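Long-range contact in putative transcriptional regulator TRANSCRIPTION REGULATOR protein (Rhizobium meliloti, PDB 5NLA), which binds c-di-GMP by a PilZ-like mechanism and, as an AraC-like transcriptional activator, regulates extracellular polysaccharide production: residues W63-P76 with Q102-M115. Sequence-based numbering, arbitrary orientation.
Sequences WRAHMAPLVDVRLP and QVTPAHSYERSQTM
R111 reaches from the end of strand 107-111 to P69 and L70, just ahead of strand 72-74, where its NH1 donates to two successive carbonyls, P69 O at 3.0 Å and L70 O at 2.9 Å. Both oxygens lie close to the guanidinium plane; the bond to P69 runs in that carbonyl's plane, onto a lone pair, while the one to L70 comes in tilted. The side chain of R111 is extended from CG to NE, with CG anti to the backbone N (chi1 -176°), which carries the guanidinium out to these carbonyls; L70 CD1 sits over one of its faces. L155 O and S119 OG take NE and NH2, which fixes the group's rotation. Next to it the M115 methyl, CE, rests 3.4 Å from A68 O.

From there, strand 72-74 pairs antiparallel with 107-111, D72 and R74 forming the hydrogen-bonded pairs with E110 and S108. V71 CG1 lies alongside Y109 CB at 4.1 Å; V73 CG1 meets H107 CD2 obliquely. H107 ND1 donates a nearly straight hydrogen bond to P105 O within its own segment, which holds the ring. Further along, Q102 OE1 meets the W63 ring edge in plane, 3.4 Å from CZ2. The arrangement is an antiparallel edge-strand pairing in the five-stranded sheet of a two-sheet β domain.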
loop_
_atom_site.group_PDB
_atom_site.type_symbol
_atom_site.label_atom_id
_atom_site.label_comp_id
_atom_site.label_asym_id
_atom_site.label_seq_id
_atom_site.Cartn_x
_atom_site.Cartn_y
_atom_site.Cartn_z
ATOM N N TRP A 63 15.749 10.385 -2.716
ATOM C CA TRP A 63 14.798 9.567 -1.978
ATOM C C TRP A 63 13.366 10.122 -2.006
ATOM O O TRP A 63 12.398 9.368 -2.167
ATOM C CB TRP A 63 15.266 9.409 -0.536
ATOM C CG TRP A 63 14.336 8.629 0.286
ATOM C CD1 TRP A 63 13.433 9.114 1.172
ATOM C CD2 TRP A 63 14.182 7.225 0.278
ATOM N NE1 TRP A 63 12.730 8.088 1.736
ATOM C CE2 TRP A 63 13.175 6.915 1.198
ATOM C CE3 TRP A 63 14.812 6.189 -0.412
ATOM C CZ2 TRP A 63 12.770 5.619 1.448
ATOM C CZ3 TRP A 63 14.418 4.880 -0.154
ATOM C CH2 TRP A 63 13.405 4.611 0.764
ATOM N N ARG A 64 13.235 11.431 -1.836
ATOM C CA ARG A 64 11.919 12.063 -1.829
ATOM C C ARG A 64 11.220 11.973 -3.190
ATOM O O ARG A 64 9.986 11.817 -3.266
ATOM C CB ARG A 64 12.040 13.519 -1.415
ATOM C CG ARG A 64 10.696 14.171 -1.191
ATOM C CD ARG A 64 10.836 15.437 -0.398
ATOM N NE ARG A 64 11.644 16.398 -1.121
ATOM C CZ ARG A 64 12.028 17.565 -0.622
ATOM N NH1 ARG A 64 11.656 17.923 0.611
ATOM N NH2 ARG A 64 12.782 18.377 -1.362
ATOM N N ALA A 65 12.017 12.084 -4.249
ATOM C CA ALA A 65 11.521 11.942 -5.603
ATOM C C ALA A 65 10.962 10.547 -5.815
ATOM O O ALA A 65 9.848 10.412 -6.311
ATOM C CB ALA A 65 12.612 12.246 -6.621
ATOM N N HIS A 66 11.720 9.526 -5.413
ATOM C CA HIS A 66 11.308 8.127 -5.599
ATOM C C HIS A 66 10.040 7.774 -4.816
ATOM O O HIS A 66 9.261 6.936 -5.247
ATOM C CB HIS A 66 12.433 7.149 -5.214
ATOM C CG HIS A 66 13.647 7.229 -6.091
ATOM N ND1 HIS A 66 13.584 7.548 -7.433
ATOM C CD2 HIS A 66 14.958 7.012 -5.820
ATOM C CE1 HIS A 66 14.801 7.538 -7.946
ATOM N NE2 HIS A 66 15.652 7.211 -6.990
ATOM N N MET A 67 9.841 8.421 -3.674
ATOM C CA MET A 67 8.736 8.109 -2.787
ATOM C C MET A 67 7.537 9.034 -2.925
ATOM O O MET A 67 6.515 8.749 -2.332
ATOM C CB MET A 67 9.234 8.118 -1.337
ATOM C CG MET A 67 10.317 7.087 -1.032
ATOM S SD MET A 67 9.782 5.386 -1.164
ATOM C CE MET A 67 8.468 5.445 0.031
ATOM N N ALA A 68 7.658 10.107 -3.713
ATOM C CA ALA A 68 6.605 11.158 -3.885
ATOM C C ALA A 68 5.173 10.699 -4.187
ATOM O O ALA A 68 4.234 11.228 -3.590
ATOM C CB ALA A 68 7.034 12.183 -4.932
ATOM N N PRO A 69 4.994 9.746 -5.134
ATOM C CA PRO A 69 3.667 9.181 -5.399
ATOM C C PRO A 69 2.971 8.591 -4.179
ATOM O O PRO A 69 1.742 8.539 -4.144
ATOM C CB PRO A 69 3.961 8.053 -6.387
ATOM C CG PRO A 69 5.171 8.494 -7.106
ATOM C CD PRO A 69 5.998 9.207 -6.075
ATOM N N LEU A 70 3.750 8.121 -3.214
ATOM C CA LEU A 70 3.219 7.476 -2.023
ATOM C C LEU A 70 3.096 8.442 -0.864
ATOM O O LEU A 70 2.037 8.581 -0.255
ATOM C CB LEU A 70 4.133 6.320 -1.642
ATOM C CG LEU A 70 3.615 5.351 -0.582
ATOM C CD1 LEU A 70 2.214 4.862 -0.910
ATOM C CD2 LEU A 70 4.572 4.162 -0.431
ATOM N N VAL A 71 4.198 9.111 -0.568
ATOM C CA VAL A 71 4.310 9.963 0.605
ATOM C C VAL A 71 5.184 11.139 0.275
ATOM O O VAL A 71 6.147 11.002 -0.454
ATOM C CB VAL A 71 4.934 9.213 1.816
ATOM C CG1 VAL A 71 3.871 8.416 2.574
ATOM C CG2 VAL A 71 6.079 8.314 1.382
ATOM N N ASP A 72 4.817 12.299 0.798
ATOM C CA ASP A 72 5.723 13.426 0.864
ATOM C C ASP A 72 6.566 13.254 2.121
ATOM O O ASP A 72 6.012 13.046 3.201
ATOM C CB ASP A 72 4.952 14.729 0.945
ATOM C CG ASP A 72 5.828 15.935 0.732
ATOM O OD1 ASP A 72 7.033 15.781 0.412
ATOM O OD2 ASP A 72 5.293 17.056 0.866
ATOM N N VAL A 73 7.888 13.345 1.966
ATOM C CA VAL A 73 8.828 13.145 3.067
ATOM C C VAL A 73 9.632 14.400 3.392
ATOM O O VAL A 73 9.861 15.244 2.524
ATOM C CB VAL A 73 9.796 11.969 2.806
ATOM C CG1 VAL A 73 9.019 10.661 2.687
ATOM C CG2 VAL A 73 10.650 12.199 1.565
ATOM N N ARG A 74 10.037 14.508 4.659
ATOM C CA ARG A 74 10.811 15.642 5.173
ATOM C C ARG A 74 11.788 15.131 6.205
ATOM O O ARG A 74 11.515 14.146 6.885
ATOM C CB ARG A 74 9.891 16.703 5.783
ATOM C CG ARG A 74 8.910 17.286 4.773
ATOM C CD ARG A 74 8.196 18.544 5.242
ATOM N NE ARG A 74 9.114 19.687 5.285
ATOM C CZ ARG A 74 9.701 20.194 6.379
ATOM N NH1 ARG A 74 9.483 19.691 7.602
ATOM N NH2 ARG A 74 10.520 21.238 6.244
ATOM N N LEU A 75 12.936 15.788 6.320
ATOM C CA LEU A 75 13.916 15.422 7.331
ATOM C C LEU A 75 13.430 15.818 8.723
ATOM O O LEU A 75 12.500 16.627 8.836
ATOM C CB LEU A 75 15.245 16.101 7.067
ATOM C CG LEU A 75 15.957 15.703 5.786
ATOM C CD1 LEU A 75 17.119 16.662 5.599
ATOM C CD2 LEU A 75 16.425 14.251 5.813
ATOM N N PRO A 76 14.041 15.236 9.792
ATOM C CA PRO A 76 13.700 15.696 11.139
ATOM C C PRO A 76 14.230 17.079 11.334
ATOM O O PRO A 76 15.182 17.461 10.666
ATOM C CB PRO A 76 14.395 14.697 12.068
ATOM C CG PRO A 76 14.672 13.507 11.222
ATOM C CD PRO A 76 14.910 14.047 9.839
ATOM N N GLN A 102 12.585 -2.136 2.785
ATOM C CA GLN A 102 12.975 -0.749 2.988
ATOM C C GLN A 102 13.992 -0.605 4.122
ATOM O O GLN A 102 13.793 -1.140 5.219
ATOM C CB GLN A 102 11.739 0.058 3.338
ATOM C CG GLN A 102 11.977 1.547 3.492
ATOM C CD GLN A 102 10.681 2.321 3.469
ATOM O OE1 GLN A 102 10.574 3.371 2.820
ATOM N NE2 GLN A 102 9.674 1.798 4.158
ATOM N N VAL A 103 15.072 0.124 3.854
ATOM C CA VAL A 103 15.984 0.572 4.902
ATOM C C VAL A 103 16.114 2.077 4.764
ATOM O O VAL A 103 16.448 2.576 3.695
ATOM C CB VAL A 103 17.371 -0.089 4.792
ATOM C CG1 VAL A 103 18.294 0.438 5.884
ATOM C CG2 VAL A 103 17.248 -1.602 4.877
ATOM N N THR A 104 15.862 2.792 5.847
ATOM C CA THR A 104 15.687 4.230 5.766
ATOM C C THR A 104 16.091 4.950 7.076
ATOM O O THR A 104 15.921 4.389 8.161
ATOM C CB THR A 104 14.225 4.528 5.357
ATOM O OG1 THR A 104 14.130 5.860 4.851
ATOM C CG2 THR A 104 13.252 4.320 6.516
ATOM N N PRO A 105 16.670 6.165 6.982
ATOM C CA PRO A 105 16.946 6.961 8.194
ATOM C C PRO A 105 15.684 7.631 8.757
ATOM O O PRO A 105 14.622 7.537 8.152
ATOM C CB PRO A 105 17.945 8.028 7.711
ATOM C CG PRO A 105 18.447 7.543 6.401
ATOM C CD PRO A 105 17.321 6.757 5.805
ATOM N N ALA A 106 15.806 8.293 9.910
ATOM C CA ALA A 106 14.658 8.960 10.525
ATOM C C ALA A 106 14.150 10.044 9.607
ATOM O O ALA A 106 14.925 10.856 9.128
ATOM C CB ALA A 106 15.008 9.557 11.872
ATOM N N HIS A 107 12.851 10.023 9.334
ATOM C CA HIS A 107 12.208 11.080 8.551
ATOM C C HIS A 107 10.747 11.151 8.963
ATOM O O HIS A 107 10.275 10.339 9.770
ATOM C CB HIS A 107 12.324 10.788 7.048
ATOM C CG HIS A 107 11.631 9.530 6.639
ATOM N ND1 HIS A 107 12.126 8.279 6.935
ATOM C CD2 HIS A 107 10.445 9.328 6.020
ATOM C CE1 HIS A 107 11.290 7.358 6.493
ATOM N NE2 HIS A 107 10.259 7.968 5.938
ATOM N N SER A 108 10.051 12.144 8.437
ATOM C CA SER A 108 8.623 12.238 8.596
ATOM C C SER A 108 7.957 12.071 7.217
ATOM O O SER A 108 8.589 12.268 6.156
ATOM C CB SER A 108 8.255 13.543 9.278
ATOM O OG SER A 108 8.517 14.630 8.414
ATOM N N TYR A 109 6.685 11.679 7.254
ATOM C CA TYR A 109 5.937 11.324 6.044
ATOM C C TYR A 109 4.486 11.812 6.098
ATOM O O TYR A 109 3.855 11.851 7.158
ATOM C CB TYR A 109 5.990 9.801 5.803
ATOM C CG TYR A 109 5.629 8.951 7.011
ATOM C CD1 TYR A 109 4.309 8.634 7.293
ATOM C CD2 TYR A 109 6.615 8.488 7.879
ATOM C CE1 TYR A 109 3.979 7.857 8.390
ATOM C CE2 TYR A 109 6.298 7.703 8.986
ATOM C CZ TYR A 109 4.973 7.386 9.242
ATOM O OH TYR A 109 4.637 6.626 10.352
ATOM N N GLU A 110 3.971 12.192 4.938
ATOM C CA GLU A 110 2.556 12.542 4.793
ATOM C C GLU A 110 2.016 11.991 3.485
ATOM O O GLU A 110 2.643 12.150 2.435
ATOM C CB GLU A 110 2.363 14.056 4.835
ATOM C CG GLU A 110 0.903 14.483 4.825
ATOM C CD GLU A 110 0.690 15.942 5.194
ATOM O OE1 GLU A 110 1.673 16.723 5.190
ATOM O OE2 GLU A 110 -0.471 16.311 5.485
ATOM N N ARG A 111 0.864 11.328 3.567
ATOM C CA ARG A 111 0.017 11.066 2.403
ATOM C C ARG A 111 -1.237 11.872 2.655
ATOM O O ARG A 111 -1.981 11.572 3.583
ATOM C CB ARG A 111 -0.294 9.587 2.292
ATOM C CG ARG A 111 -1.092 9.215 1.064
ATOM C CD ARG A 111 -1.040 7.723 0.810
ATOM N NE ARG A 111 -1.824 7.353 -0.362
ATOM C CZ ARG A 111 -1.447 7.522 -1.623
ATOM N NH1 ARG A 111 -0.295 8.094 -1.947
ATOM N NH2 ARG A 111 -2.261 7.121 -2.588
ATOM N N SER A 112 -1.447 12.921 1.855
ATOM C CA SER A 112 -2.504 13.910 2.125
ATOM C C SER A 112 -3.772 13.794 1.246
ATOM O O SER A 112 -3.799 13.092 0.233
ATOM C CB SER A 112 -1.915 15.305 1.968
ATOM O OG SER A 112 -1.577 15.527 0.618
ATOM N N GLN A 113 -4.801 14.539 1.639
ATOM C CA GLN A 113 -6.037 14.662 0.854
ATOM C C GLN A 113 -5.740 15.101 -0.584
ATOM O O GLN A 113 -6.199 14.471 -1.528
ATOM C CB GLN A 113 -7.020 15.642 1.509
ATOM C CG GLN A 113 -7.454 15.279 2.932
ATOM C CD GLN A 113 -8.678 14.369 3.016
ATOM O OE1 GLN A 113 -8.882 13.459 2.189
ATOM N NE2 GLN A 113 -9.502 14.609 4.041
ATOM N N THR A 114 -4.927 16.142 -0.730
ATOM C CA THR A 114 -4.540 16.679 -2.040
ATOM C C THR A 114 -3.913 15.617 -2.933
ATOM O O THR A 114 -4.224 15.519 -4.125
ATOM C CB THR A 114 -3.526 17.846 -1.902
ATOM O OG1 THR A 114 -4.017 18.809 -0.968
ATOM C CG2 THR A 114 -3.297 18.546 -3.250
ATOM N N MET A 115 -3.016 14.841 -2.350
ATOM C CA MET A 115 -2.378 13.758 -3.055
ATOM C C MET A 115 -3.426 12.725 -3.468
ATOM O O MET A 115 -3.395 12.237 -4.589
ATOM C CB MET A 115 -1.273 13.124 -2.184
ATOM C CG MET A 115 -0.072 14.054 -1.905
ATOM S SD MET A 115 1.083 13.395 -0.694
ATOM C CE MET A 115 1.587 11.986 -1.646
#